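Local coordinates for uncharacterized protein YhfS (Escherichia coli, PDB 4J8L) that carries a covalently attached pyridoxal 5'-phosphate and is of unknown function, though it may have cysteine synthase activity, at residues Q91-H96 against L113-V118; D97-P102 against R144-D149; D119-S124 against Q148-L153; V140-Q145 against N172-K177; A187-F192 against G204-D209. All coordinates share one frame; numbering follows the deposited sequence.

Contact 1 of 5, residues Q91-H96 against L113-V118; sequences QRLLVH and LTLITV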
# COMPACT_ATOMS: atom_id res chain seq x y z
N GLN A 91 -5.49 25.07 4.12
CA GLN A 91 -4.18 25.26 3.50
C GLN A 91 -4.08 24.53 2.17
O GLN A 91 -5.03 23.88 1.73
CB GLN A 91 -3.05 24.88 4.46
CG GLN A 91 -2.86 25.91 5.55
CD GLN A 91 -1.54 25.74 6.28
OE1 GLN A 91 -1.15 24.63 6.63
NE2 GLN A 91 -0.85 26.85 6.50
N ARG A 92 -2.92 24.63 1.53
CA ARG A 92 -2.78 24.18 0.15
C ARG A 92 -1.95 22.90 0.05
O ARG A 92 -0.80 22.85 0.49
CB ARG A 92 -2.18 25.29 -0.71
CG ARG A 92 -3.00 26.57 -0.68
CD ARG A 92 -2.15 27.81 -0.92
NE ARG A 92 -1.64 27.88 -2.29
CZ ARG A 92 -2.38 28.20 -3.35
NH1 ARG A 92 -3.67 28.47 -3.21
NH2 ARG A 92 -1.82 28.24 -4.55
N LEU A 93 -2.56 21.88 -0.53
CA LEU A 93 -1.92 20.57 -0.66
C LEU A 93 -1.64 20.26 -2.13
O LEU A 93 -2.54 20.32 -2.97
CB LEU A 93 -2.82 19.47 -0.07
CG LEU A 93 -2.30 18.04 -0.24
CD1 LEU A 93 -1.08 17.79 0.66
CD2 LEU A 93 -3.40 17.02 0.03
N LEU A 94 -0.39 19.94 -2.43
CA LEU A 94 -0.03 19.54 -3.78
C LEU A 94 -0.31 18.05 -4.00
O LEU A 94 0.08 17.20 -3.19
CB LEU A 94 1.44 19.84 -4.06
CG LEU A 94 1.92 19.48 -5.46
CD1 LEU A 94 1.58 20.58 -6.45
CD2 LEU A 94 3.42 19.20 -5.48
N VAL A 95 -1.00 17.73 -5.10
CA VAL A 95 -1.24 16.35 -5.49
C VAL A 95 -0.95 16.14 -6.98
O VAL A 95 -0.91 17.09 -7.77
CB VAL A 95 -2.69 15.89 -5.19
CG1 VAL A 95 -2.97 15.90 -3.70
CG2 VAL A 95 -3.69 16.76 -5.93
N HIS A 96 -0.76 14.88 -7.34
CA HIS A 96 -0.50 14.48 -8.72
C HIS A 96 -1.76 14.63 -9.58
O HIS A 96 -2.88 14.55 -9.07
CB HIS A 96 -0.01 13.02 -8.71
CG HIS A 96 0.18 12.42 -10.07
ND1 HIS A 96 0.80 13.08 -11.10
CD2 HIS A 96 -0.14 11.19 -10.54
CE1 HIS A 96 0.84 12.29 -12.16
NE2 HIS A 96 0.28 11.14 -11.85
N LEU A 113 -9.14 21.63 2.50
CA LEU A 113 -7.88 21.95 1.84
C LEU A 113 -8.11 22.42 0.41
O LEU A 113 -9.08 22.02 -0.24
CB LEU A 113 -6.96 20.74 1.81
CG LEU A 113 -6.60 20.11 3.16
CD1 LEU A 113 -5.63 18.95 2.96
CD2 LEU A 113 -6.00 21.17 4.08
N THR A 114 -7.21 23.27 -0.06
CA THR A 114 -7.18 23.67 -1.46
C THR A 114 -6.18 22.78 -2.16
O THR A 114 -5.04 22.66 -1.72
CB THR A 114 -6.74 25.13 -1.59
OG1 THR A 114 -7.73 25.98 -1.00
CG2 THR A 114 -6.58 25.51 -3.06
N LEU A 115 -6.60 22.14 -3.25
CA LEU A 115 -5.69 21.26 -3.99
C LEU A 115 -4.95 22.01 -5.10
O LEU A 115 -5.54 22.80 -5.84
CB LEU A 115 -6.43 20.07 -4.57
CG LEU A 115 -7.04 19.10 -3.56
CD1 LEU A 115 -7.62 17.88 -4.27
CD2 LEU A 115 -5.99 18.68 -2.54
N ILE A 116 -3.65 21.74 -5.19
CA ILE A 116 -2.84 22.23 -6.29
C ILE A 116 -2.37 20.99 -7.04
O ILE A 116 -1.76 20.10 -6.46
CB ILE A 116 -1.60 22.99 -5.79
CG1 ILE A 116 -2.02 24.19 -4.94
CG2 ILE A 116 -0.73 23.43 -6.95
CD1 ILE A 116 -0.85 24.90 -4.28
N THR A 117 -2.66 20.95 -8.34
CA THR A 117 -2.42 19.74 -9.11
C THR A 117 -1.30 19.96 -10.14
O THR A 117 -1.22 21.01 -10.75
CB THR A 117 -3.71 19.33 -9.85
OG1 THR A 117 -4.73 19.04 -8.88
CG2 THR A 117 -3.48 18.12 -10.69
N VAL A 118 -0.45 18.95 -10.30
CA VAL A 118 0.58 18.97 -11.33
C VAL A 118 0.94 17.53 -11.70
O VAL A 118 0.76 16.61 -10.90
CB VAL A 118 1.85 19.73 -10.85
CG1 VAL A 118 2.51 18.98 -9.69
CG2 VAL A 118 2.83 19.94 -12.00
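I116 sets its CG2 methyl against L94 CD1 at 3.7 Å, the two side chains meeting at about a right angle, and V118 CG1 reaches the same L94 methyl. This is the tight part of the pair: helix 123-133 packs on L94, I116 and V118, and L94, with CG anti to the backbone N (chi1 -179°), brings CD1 back toward its neighbour. On the reverse face L93 and L115 run side by side, CD2 to CD2 4.0 Å, against I108 of helix 102-111. Packing is looser toward solvent, at R92 and T114 on the I116 face and at T117 on the other. T114 CB only grazes R92 CG at 4.1 Å. R92 lays one face of its guanidinium over I116, with NH2 3.5 Å from CD1, while NH2 also donates to Q133 O. With a serine in place of R92, Q133 O would probably lose this donor and the I116 methyl its charged cover. Five backbone hydrogen bonds join the parallel strands, from T114 N to Q91 O (2.9 Å) through to the longer V118 N to V95 O (3.2 Å), and complete a beta-alpha-beta crossover. Edge strand 114-118 is thus held to 92-96 by backbone hydrogen bonding and aliphatic packing, without a salt bridge.

Contact 2 of 5, residues D97-P102 against R144-D149; sequences DAPVYP and RQQPQD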
# COMPACT_ATOMS: atom_id res chain seq x y z
N ASP A 97 -1.56 14.85 -10.88
CA ASP A 97 -2.67 14.98 -11.83
C ASP A 97 -3.22 13.61 -12.21
O ASP A 97 -2.96 13.10 -13.30
CB ASP A 97 -2.21 15.75 -13.08
CG ASP A 97 -3.35 16.10 -14.02
OD1 ASP A 97 -4.53 15.90 -13.65
OD2 ASP A 97 -3.07 16.59 -15.13
N ALA A 98 -3.99 13.03 -11.29
CA ALA A 98 -4.56 11.70 -11.44
C ALA A 98 -5.58 11.54 -10.32
O ALA A 98 -5.54 12.30 -9.35
CB ALA A 98 -3.47 10.64 -11.33
N PRO A 99 -6.48 10.55 -10.42
CA PRO A 99 -7.49 10.39 -9.36
C PRO A 99 -6.89 10.25 -7.96
O PRO A 99 -6.04 9.39 -7.71
CB PRO A 99 -8.20 9.10 -9.77
CG PRO A 99 -8.06 9.06 -11.26
CD PRO A 99 -6.69 9.60 -11.53
N VAL A 100 -7.35 11.10 -7.05
CA VAL A 100 -6.95 10.98 -5.65
C VAL A 100 -7.67 9.78 -5.03
O VAL A 100 -8.84 9.53 -5.33
CB VAL A 100 -7.30 12.28 -4.87
CG1 VAL A 100 -6.87 12.17 -3.42
CG2 VAL A 100 -6.66 13.50 -5.56
N TYR A 101 -6.95 9.03 -4.19
CA TYR A 101 -7.53 7.86 -3.53
C TYR A 101 -8.82 8.29 -2.82
O TYR A 101 -8.84 9.34 -2.18
CB TYR A 101 -6.55 7.23 -2.53
CG TYR A 101 -7.12 5.93 -2.02
CD1 TYR A 101 -6.99 4.77 -2.75
CD2 TYR A 101 -7.86 5.90 -0.83
CE1 TYR A 101 -7.55 3.57 -2.30
CE2 TYR A 101 -8.43 4.72 -0.39
CZ TYR A 101 -8.27 3.56 -1.12
OH TYR A 101 -8.83 2.39 -0.69
N PRO A 102 -9.90 7.50 -2.94
CA PRO A 102 -11.21 8.02 -2.50
C PRO A 102 -11.31 8.49 -1.05
O PRO A 102 -11.86 9.57 -0.82
CB PRO A 102 -12.15 6.84 -2.76
CG PRO A 102 -11.53 6.16 -3.96
CD PRO A 102 -10.04 6.24 -3.70
N ARG A 144 0.71 3.03 -8.41
CA ARG A 144 0.26 3.74 -9.61
C ARG A 144 -1.24 4.05 -9.61
O ARG A 144 -2.08 3.17 -9.42
CB ARG A 144 0.61 2.92 -10.85
CG ARG A 144 2.08 2.57 -11.00
CD ARG A 144 2.96 3.81 -10.92
NE ARG A 144 4.35 3.54 -11.29
CZ ARG A 144 5.35 4.40 -11.14
NH1 ARG A 144 5.13 5.60 -10.61
NH2 ARG A 144 6.58 4.07 -11.52
N GLN A 145 -1.57 5.31 -9.87
CA GLN A 145 -2.96 5.76 -9.89
C GLN A 145 -3.59 5.61 -11.27
O GLN A 145 -4.82 5.61 -11.41
CB GLN A 145 -3.03 7.22 -9.46
CG GLN A 145 -2.60 7.43 -8.02
CD GLN A 145 -2.20 8.87 -7.77
OE1 GLN A 145 -1.02 9.21 -7.85
NE2 GLN A 145 -3.18 9.72 -7.47
N GLN A 146 -2.75 5.50 -12.29
CA GLN A 146 -3.22 5.34 -13.66
C GLN A 146 -2.08 4.69 -14.44
O GLN A 146 -0.92 4.83 -14.05
CB GLN A 146 -3.61 6.70 -14.24
CG GLN A 146 -2.49 7.70 -14.25
CD GLN A 146 -2.97 9.10 -14.55
OE1 GLN A 146 -4.15 9.32 -14.80
NE2 GLN A 146 -2.05 10.06 -14.53
N PRO A 147 -2.41 3.96 -15.51
CA PRO A 147 -1.43 3.14 -16.24
C PRO A 147 -0.20 3.91 -16.71
O PRO A 147 0.90 3.36 -16.72
CB PRO A 147 -2.22 2.64 -17.45
CG PRO A 147 -3.63 2.67 -17.02
CD PRO A 147 -3.76 3.83 -16.09
N GLN A 148 -0.39 5.16 -17.09
CA GLN A 148 0.69 5.96 -17.65
C GLN A 148 1.67 6.52 -16.61
O GLN A 148 2.69 7.10 -16.99
CB GLN A 148 0.13 7.12 -18.47
CG GLN A 148 -0.70 8.10 -17.66
CD GLN A 148 -2.19 7.82 -17.77
OE1 GLN A 148 -2.63 6.67 -17.63
NE2 GLN A 148 -2.98 8.86 -18.04
N ASP A 149 1.38 6.36 -15.32
CA ASP A 149 2.27 6.91 -14.29
C ASP A 149 3.57 6.12 -14.20
O ASP A 149 3.58 4.91 -13.98
CB ASP A 149 1.58 6.95 -12.93
CG ASP A 149 0.55 8.06 -12.82
OD1 ASP A 149 0.53 8.96 -13.70
OD2 ASP A 149 -0.24 8.03 -11.85
O HOH W 1 -3.76 12.60 -7.37
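A98 and Q145 mark the closest approach of two irregular segments, their CA atoms 6.3 Å apart. The chain is fully extended at A98, whereas Q146 to D149 form a type I turn closed by D149 N to Q146 O (3.0 Å), so a straight piece of loop lies against a tightly folded one. Two glutamines bridge them. Q145, extended beyond CG, sends NE2 to P99 O at 2.9 Å; the oxygen lies in the plane of the glutamine amide, but NE2 approaches it from above the P99 carbonyl plane, about 50° out. The same NE2 also donates to a water, which in turn donates to A98 O at 2.7 Å, so this one nitrogen ties down two successive carbonyls. Q146 holds the residue before A98. Its CG sits between the backbone N and the carbonyl carbon (chi1 59°), from where the amide spans the mouth of its own turn: NE2 donates to D149 OD1 at 2.9 Å, on the syn side of the carboxylate, and makes a weak bond of 3.4 Å to D97 O. A98 CB touches both glutamines, 3.5 Å from Q146 NE2 and 3.9 Å from Q145 CB. D149 OD1 has further donors in H96 NE2 and N121 ND2. The first loop leads from strand 92-96 to helix 102-111, with Y101 at the N-cap position; the second links strand 137-141 to helix 153-162. Helix 324-329 touches both, through T325 at P99 and F326 at P147.

Contact 3 of 5, residues D119-S124 against Q148-L153; sequences DFNDLS and QDSYVL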
# COMPACT_ATOMS: atom_id res chain seq x y z
N ASP A 119 1.40 17.33 -12.93
CA ASP A 119 1.80 16.00 -13.39
C ASP A 119 3.15 15.60 -12.79
O ASP A 119 4.18 16.12 -13.22
CB ASP A 119 1.88 16.01 -14.92
CG ASP A 119 1.94 14.61 -15.53
OD1 ASP A 119 2.08 13.64 -14.78
OD2 ASP A 119 1.85 14.51 -16.77
N PHE A 120 3.16 14.69 -11.82
CA PHE A 120 4.42 14.25 -11.20
C PHE A 120 5.34 13.56 -12.21
O PHE A 120 6.51 13.34 -11.93
CB PHE A 120 4.16 13.30 -10.03
CG PHE A 120 3.59 13.95 -8.80
CD1 PHE A 120 3.30 15.30 -8.76
CD2 PHE A 120 3.37 13.18 -7.65
CE1 PHE A 120 2.77 15.89 -7.61
CE2 PHE A 120 2.85 13.76 -6.51
CZ PHE A 120 2.55 15.11 -6.48
N ASN A 121 4.79 13.20 -13.37
CA ASN A 121 5.58 12.54 -14.40
C ASN A 121 6.46 13.53 -15.14
O ASN A 121 7.31 13.15 -15.94
CB ASN A 121 4.66 11.80 -15.39
CG ASN A 121 3.92 10.64 -14.75
OD1 ASN A 121 4.53 9.78 -14.11
ND2 ASN A 121 2.61 10.62 -14.92
N ASP A 122 6.22 14.82 -14.88
CA ASP A 122 7.00 15.90 -15.48
C ASP A 122 7.67 16.67 -14.34
O ASP A 122 7.05 17.56 -13.76
CB ASP A 122 6.07 16.83 -16.27
CG ASP A 122 6.82 17.93 -17.01
OD1 ASP A 122 8.02 18.14 -16.76
OD2 ASP A 122 6.18 18.59 -17.85
N LEU A 123 8.91 16.32 -14.03
CA LEU A 123 9.61 16.92 -12.91
C LEU A 123 9.81 18.42 -13.09
O LEU A 123 9.82 19.18 -12.12
CB LEU A 123 10.95 16.22 -12.66
CG LEU A 123 10.86 14.81 -12.09
CD1 LEU A 123 12.25 14.27 -11.78
CD2 LEU A 123 9.99 14.81 -10.85
N SER A 124 9.98 18.85 -14.34
CA SER A 124 10.15 20.27 -14.63
C SER A 124 8.89 21.06 -14.26
O SER A 124 8.97 22.13 -13.65
CB SER A 124 10.49 20.48 -16.11
OG SER A 124 11.67 19.79 -16.46
N GLN A 148 -0.39 5.16 -17.09
CA GLN A 148 0.69 5.96 -17.65
C GLN A 148 1.67 6.52 -16.61
O GLN A 148 2.69 7.10 -16.99
CB GLN A 148 0.13 7.12 -18.47
CG GLN A 148 -0.70 8.10 -17.66
CD GLN A 148 -2.19 7.82 -17.77
OE1 GLN A 148 -2.63 6.67 -17.63
NE2 GLN A 148 -2.98 8.86 -18.04
N ASP A 149 1.38 6.36 -15.32
CA ASP A 149 2.27 6.91 -14.29
C ASP A 149 3.57 6.12 -14.20
O ASP A 149 3.58 4.91 -13.98
CB ASP A 149 1.58 6.95 -12.93
CG ASP A 149 0.55 8.06 -12.82
OD1 ASP A 149 0.53 8.96 -13.70
OD2 ASP A 149 -0.24 8.03 -11.85
N SER A 150 4.68 6.83 -14.35
CA SER A 150 5.99 6.20 -14.45
C SER A 150 7.01 6.88 -13.57
O SER A 150 8.19 6.55 -13.61
CB SER A 150 6.49 6.26 -15.90
OG SER A 150 6.67 7.60 -16.32
N TYR A 151 6.57 7.84 -12.77
CA TYR A 151 7.52 8.60 -11.97
C TYR A 151 8.25 7.76 -10.92
O TYR A 151 7.71 6.77 -10.42
CB TYR A 151 6.87 9.83 -11.34
CG TYR A 151 5.76 9.59 -10.33
CD1 TYR A 151 4.43 9.78 -10.68
CD2 TYR A 151 6.04 9.26 -9.01
CE1 TYR A 151 3.41 9.61 -9.76
CE2 TYR A 151 5.03 9.08 -8.08
CZ TYR A 151 3.71 9.26 -8.46
OH TYR A 151 2.70 9.11 -7.55
N VAL A 152 9.49 8.15 -10.64
CA VAL A 152 10.29 7.52 -9.59
C VAL A 152 10.01 8.24 -8.28
O VAL A 152 10.23 9.45 -8.19
CB VAL A 152 11.79 7.62 -9.93
CG1 VAL A 152 12.62 7.07 -8.77
CG2 VAL A 152 12.09 6.88 -11.22
N LEU A 153 9.52 7.50 -7.29
CA LEU A 153 9.14 8.08 -6.01
C LEU A 153 10.23 8.98 -5.42
O LEU A 153 9.96 10.13 -5.07
CB LEU A 153 8.78 6.98 -5.01
CG LEU A 153 8.30 7.45 -3.63
CD1 LEU A 153 7.08 8.36 -3.76
CD2 LEU A 153 7.98 6.26 -2.73
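F120 directs the edge of its ring at the face of Y151 in a T-shaped pair, centroids 5.6 Å apart and planes at 71°. The approach begins at F120 CB, which stands over the tyrosine ring as a CH-pi contact, 4.0 Å from the centroid, while F120 CD2 comes nearest to Y151 CZ. Y151 holds CG between its backbone N and carbonyl carbon (chi1 64°), which turns the ring alongside F120 so that the two side chains point the same way; its OH is anchored on Q141 O. At the rim of this ring, near its plane, lies N121 OD1, 3.4 Å from Y151 CD1.

The N121 amide works as a clamp with both ends occupied. OD1 accepts from S150 N (3.0 Å), which comes from above the carbonyl plane, and weakly from Y151 N. ND2 donates to D149 OD1 at 2.9 Å: the acceptor lies in the amide plane, yet the carboxylate is met on its anti side, the two planes being 48° apart. A second, weak bond joins ND2 to D119 OD1. Placed between these two carboxylates, the amide probably eases their mutual repulsion. D119 OD1 also accepts from N121 N (3.1 Å), which fixes the backbone that presents the clamp.

That last bond makes an Asx turn, here within a type I turn from D119 to D122, and D122 then N-caps helix 123-133 through A125 N. It is a strand-to-helix connection of an alpha/beta domain, pinned to the loop that precedes helix 153-162 by the N121 amide and the F120-Y151 pair.

Contact 4 of 5, residues V140-Q145 against N172-K177; sequences VQHTRQ and NYAVMK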
# COMPACT_ATOMS: atom_id res chain seq x y z
N VAL A 140 2.13 12.20 -1.96
CA VAL A 140 2.57 11.42 -3.10
C VAL A 140 2.14 9.98 -2.93
O VAL A 140 2.44 9.36 -1.91
CB VAL A 140 4.11 11.48 -3.28
CG1 VAL A 140 4.52 10.81 -4.59
CG2 VAL A 140 4.62 12.92 -3.21
N GLN A 141 1.41 9.44 -3.90
CA GLN A 141 1.02 8.04 -3.82
C GLN A 141 2.14 7.17 -4.38
O GLN A 141 2.69 7.44 -5.44
CB GLN A 141 -0.30 7.76 -4.55
CG GLN A 141 -0.79 6.33 -4.38
CD GLN A 141 -2.21 6.11 -4.84
OE1 GLN A 141 -3.05 7.01 -4.76
NE2 GLN A 141 -2.49 4.91 -5.33
N HIS A 142 2.47 6.10 -3.65
CA HIS A 142 3.53 5.20 -4.06
C HIS A 142 3.08 4.30 -5.23
O HIS A 142 3.72 4.25 -6.28
CB HIS A 142 4.00 4.36 -2.86
CG HIS A 142 5.34 3.72 -3.06
ND1 HIS A 142 6.20 3.44 -2.02
CD2 HIS A 142 5.97 3.29 -4.19
CE1 HIS A 142 7.30 2.88 -2.49
NE2 HIS A 142 7.18 2.78 -3.80
N THR A 143 1.97 3.59 -5.04
CA THR A 143 1.44 2.77 -6.13
C THR A 143 0.90 3.64 -7.26
O THR A 143 0.67 4.84 -7.07
CB THR A 143 0.31 1.83 -5.66
OG1 THR A 143 -0.71 2.58 -5.01
CG2 THR A 143 0.87 0.77 -4.71
N ARG A 144 0.71 3.03 -8.41
CA ARG A 144 0.26 3.74 -9.61
C ARG A 144 -1.24 4.05 -9.61
O ARG A 144 -2.08 3.17 -9.42
CB ARG A 144 0.61 2.92 -10.85
CG ARG A 144 2.08 2.57 -11.00
CD ARG A 144 2.96 3.81 -10.92
NE ARG A 144 4.35 3.54 -11.29
CZ ARG A 144 5.35 4.40 -11.14
NH1 ARG A 144 5.13 5.60 -10.61
NH2 ARG A 144 6.58 4.07 -11.52
N GLN A 145 -1.57 5.31 -9.87
CA GLN A 145 -2.96 5.76 -9.89
C GLN A 145 -3.59 5.61 -11.27
O GLN A 145 -4.82 5.61 -11.41
CB GLN A 145 -3.03 7.22 -9.46
CG GLN A 145 -2.60 7.43 -8.02
CD GLN A 145 -2.20 8.87 -7.77
OE1 GLN A 145 -1.02 9.21 -7.85
NE2 GLN A 145 -3.18 9.72 -7.47
N ASN A 172 0.58 2.37 0.74
CA ASN A 172 -0.24 1.16 0.72
C ASN A 172 0.02 0.28 -0.49
O ASN A 172 0.09 0.77 -1.61
CB ASN A 172 -1.72 1.49 0.82
CG ASN A 172 -2.09 2.00 2.19
OD1 ASN A 172 -2.14 1.24 3.15
ND2 ASN A 172 -2.30 3.32 2.29
N TYR A 173 0.17 -1.02 -0.21
CA TYR A 173 0.41 -2.06 -1.22
C TYR A 173 1.84 -2.03 -1.77
O TYR A 173 2.19 -2.80 -2.66
CB TYR A 173 -0.58 -1.97 -2.38
CG TYR A 173 -2.01 -2.35 -2.09
CD1 TYR A 173 -2.33 -3.46 -1.32
CD2 TYR A 173 -3.05 -1.62 -2.65
CE1 TYR A 173 -3.66 -3.81 -1.10
CE2 TYR A 173 -4.36 -1.96 -2.43
CZ TYR A 173 -4.67 -3.06 -1.66
OH TYR A 173 -6.00 -3.39 -1.46
N ALA A 174 2.67 -1.14 -1.24
CA ALA A 174 4.08 -1.12 -1.62
C ALA A 174 5.00 -1.59 -0.49
O ALA A 174 6.13 -2.01 -0.73
CB ALA A 174 4.49 0.28 -2.09
N VAL A 175 4.53 -1.47 0.76
CA VAL A 175 5.39 -1.74 1.91
C VAL A 175 5.83 -3.20 1.93
O VAL A 175 5.01 -4.10 1.72
CB VAL A 175 4.69 -1.39 3.23
CG1 VAL A 175 5.59 -1.71 4.43
CG2 VAL A 175 4.31 0.09 3.24
N MSE A 176 7.13 -3.41 2.16
CA MSE A 176 7.73 -4.75 2.15
C MSE A 176 7.72 -5.44 0.78
O MSE A 176 8.06 -6.63 0.68
CB MSE A 176 7.08 -5.68 3.19
CG MSE A 176 7.38 -5.32 4.62
SE MSE A 176 9.31 -5.14 4.92
CE MSE A 176 9.37 -5.64 6.82
N LYS A 177 7.36 -4.70 -0.26
CA LYS A 177 7.32 -5.26 -1.60
C LYS A 177 8.32 -4.57 -2.54
O LYS A 177 8.60 -5.07 -3.63
CB LYS A 177 5.91 -5.13 -2.18
CG LYS A 177 4.88 -5.99 -1.46
CD LYS A 177 3.76 -6.30 -2.43
CE LYS A 177 2.44 -5.81 -1.93
NZ LYS A 177 1.45 -5.77 -3.04
O HOH W 2 0.53 3.35 -2.55
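H142 is overlapped by A174, whose CB sits over the centre of the imidazole in a CH-pi contact, 3.6 Å from the ring centroid and 13° off its normal. The two loops follow neighbouring parallel strands, 137-141 and 167-170, of the mixed seven-stranded sheet that characterises the large domain of fold-type I pyridoxal-phosphate enzymes. The contact is buried, close to the centre of the chain. Its histidine is probably restrained from turning, since ND1 bonds D171 OD1 and L153 of helix 153-162 packs on the side chain. T143 fills the next position. Its OG1 lies between the backbone N and carbonyl carbon (chi1 55°), which sends CG2 across to N172 O at 3.2 Å and Y173 CB at 3.9 Å, methyl against methylene at a slant. The hydroxyl stays on its own side and accepts from Q141 NE2 at 2.9 Å, an amide that also makes a weak bond to Q277 OE1. A valine at T143 would take away the acceptor of Q141 NE2 and is likely to leave that amide freer to swing. A water links the loops, accepting from T143 N at 2.9 Å and donating to N172 O. Beyond it, segment 172-177 is braced internally: K177 NZ, salt-bridged to E310, bonds weakly to Y173 O, and K177 N donates to A174 O at 3.0 Å.

Contact 5 of 5, residues A187-F192 against G204-D209; sequences ANVSTF and GAVVGD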
# COMPACT_ATOMS: atom_id res chain seq x y z
N ALA A 187 10.68 11.25 1.98
CA ALA A 187 9.44 11.76 2.56
C ALA A 187 9.59 12.09 4.04
O ALA A 187 10.39 11.46 4.76
CB ALA A 187 8.29 10.75 2.37
N ASN A 188 8.83 13.06 4.51
CA ASN A 188 8.82 13.37 5.93
C ASN A 188 8.09 12.31 6.73
O ASN A 188 8.50 12.00 7.84
CB ASN A 188 8.24 14.76 6.18
CG ASN A 188 9.06 15.82 5.51
OD1 ASN A 188 8.76 16.22 4.39
ND2 ASN A 188 10.13 16.25 6.17
N VAL A 189 7.02 11.75 6.18
CA VAL A 189 6.39 10.57 6.77
C VAL A 189 5.83 9.65 5.69
O VAL A 189 5.33 10.12 4.66
CB VAL A 189 5.23 10.90 7.75
CG1 VAL A 189 5.76 11.41 9.09
CG2 VAL A 189 4.25 11.89 7.12
N SER A 190 5.96 8.35 5.95
CA SER A 190 5.25 7.30 5.22
C SER A 190 3.97 6.94 5.95
O SER A 190 3.88 7.10 7.16
CB SER A 190 6.11 6.04 5.14
OG SER A 190 6.99 6.05 4.03
N THR A 191 2.98 6.44 5.22
CA THR A 191 1.77 5.94 5.86
C THR A 191 1.36 4.63 5.21
O THR A 191 1.54 4.43 4.01
CB THR A 191 0.59 6.92 5.72
OG1 THR A 191 0.25 7.08 4.34
CG2 THR A 191 0.89 8.27 6.33
N PHE A 192 0.80 3.73 6.01
CA PHE A 192 0.26 2.49 5.46
C PHE A 192 -0.68 1.76 6.40
O PHE A 192 -0.54 1.85 7.62
CB PHE A 192 1.38 1.53 5.02
CG PHE A 192 2.43 1.27 6.06
CD1 PHE A 192 3.56 2.08 6.14
CD2 PHE A 192 2.33 0.17 6.92
CE1 PHE A 192 4.56 1.83 7.08
CE2 PHE A 192 3.33 -0.09 7.87
CZ PHE A 192 4.44 0.74 7.95
N GLY A 204 -3.24 1.25 11.45
CA GLY A 204 -2.39 1.87 10.45
C GLY A 204 -1.10 2.35 11.08
O GLY A 204 -0.99 2.39 12.30
N ALA A 205 -0.13 2.70 10.25
CA ALA A 205 1.16 3.18 10.75
C ALA A 205 1.55 4.47 10.08
O ALA A 205 1.39 4.62 8.87
CB ALA A 205 2.24 2.12 10.52
N VAL A 206 2.08 5.42 10.86
CA VAL A 206 2.74 6.59 10.30
C VAL A 206 4.20 6.48 10.73
O VAL A 206 4.48 6.29 11.90
CB VAL A 206 2.15 7.89 10.83
CG1 VAL A 206 2.81 9.09 10.14
CG2 VAL A 206 0.64 7.93 10.58
N VAL A 207 5.12 6.58 9.78
CA VAL A 207 6.53 6.34 10.08
C VAL A 207 7.35 7.47 9.46
O VAL A 207 7.24 7.75 8.28
CB VAL A 207 7.01 4.99 9.48
CG1 VAL A 207 8.46 4.71 9.88
CG2 VAL A 207 6.10 3.82 9.92
N GLY A 208 8.18 8.13 10.27
CA GLY A 208 9.01 9.19 9.72
C GLY A 208 9.61 10.12 10.76
O GLY A 208 10.03 9.69 11.82
N ASP A 209 9.64 11.41 10.43
CA ASP A 209 10.30 12.41 11.26
C ASP A 209 9.63 12.58 12.62
O ASP A 209 8.40 12.62 12.73
CB ASP A 209 10.34 13.75 10.53
CG ASP A 209 11.22 13.72 9.29
OD1 ASP A 209 11.94 12.72 9.07
OD2 ASP A 209 11.20 14.71 8.53
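S190 N donates to V207 O at 2.7 Å, the shortest of six hydrogen bonds between segments 187-192 and 204-209. V207 N returns the bond to S190 O, and F192 with A205 forms a second hydrogen-bonded antiparallel pair. Between them T191 faces V206 in a non-hydrogen-bonded pair, CG2 to CG2 4.3 Å, where both side chains reach A78 of helix 74-86. V189 CB meets V206 CG1, and both residues pack on helix 210-219. On the opposite face F192 lies over its neighbour: CG placed between the backbone N and carbonyl carbon (chi1 52°) carries the ring back over A205, whose CB makes a CH-pi contact 3.9 Å from the centroid. V207 CG2 approaches F192 CE1 obliquely at 3.8 Å. At the open end of the hairpin N188 and D209 are joined twice. D209 N donates almost straight to N188 O (2.9 Å, 170°), and N188 ND2 reaches D209 OD2 at 3.0 Å, with the amide and carboxylate planes nearly perpendicular; N188 OD1 is taken by A167 N. G208 is needed just before this, since a CB there would collide with N188 O and V189 CA. The connection between the strands carries K196, which bears the pyridoxal phosphate. Backbone hydrogen bonds and apolar packing thus join the strands, while the S190 and T191 hydroxyls turn to D171 and T169 and one amide-carboxylate bond closes the far end.

Contacts 1 and 5 are strand pairings in the same seven-stranded sheet, but at different depths: contact 5 is a buried antiparallel hairpin, whereas contact 1 adds a parallel edge strand partly open to solvent. Contacts 2, 3 and 4 join loops beyond the strands. In contacts 2 and 3, both partly buried, side-chain amides bonded to carbonyls, a carboxylate and backbone N-H groups replace backbone pairing; buried contact 4 relies on CH-pi and methyl packing plus a water. Contacts 2 and 3 share D149, whose OD1 also accepts from H96 of contact 1, so the three meet in one polar cluster. Contact 4 shares R144 and Q145 with contact 2, and its V175 packs on the F192 ring of contact 5.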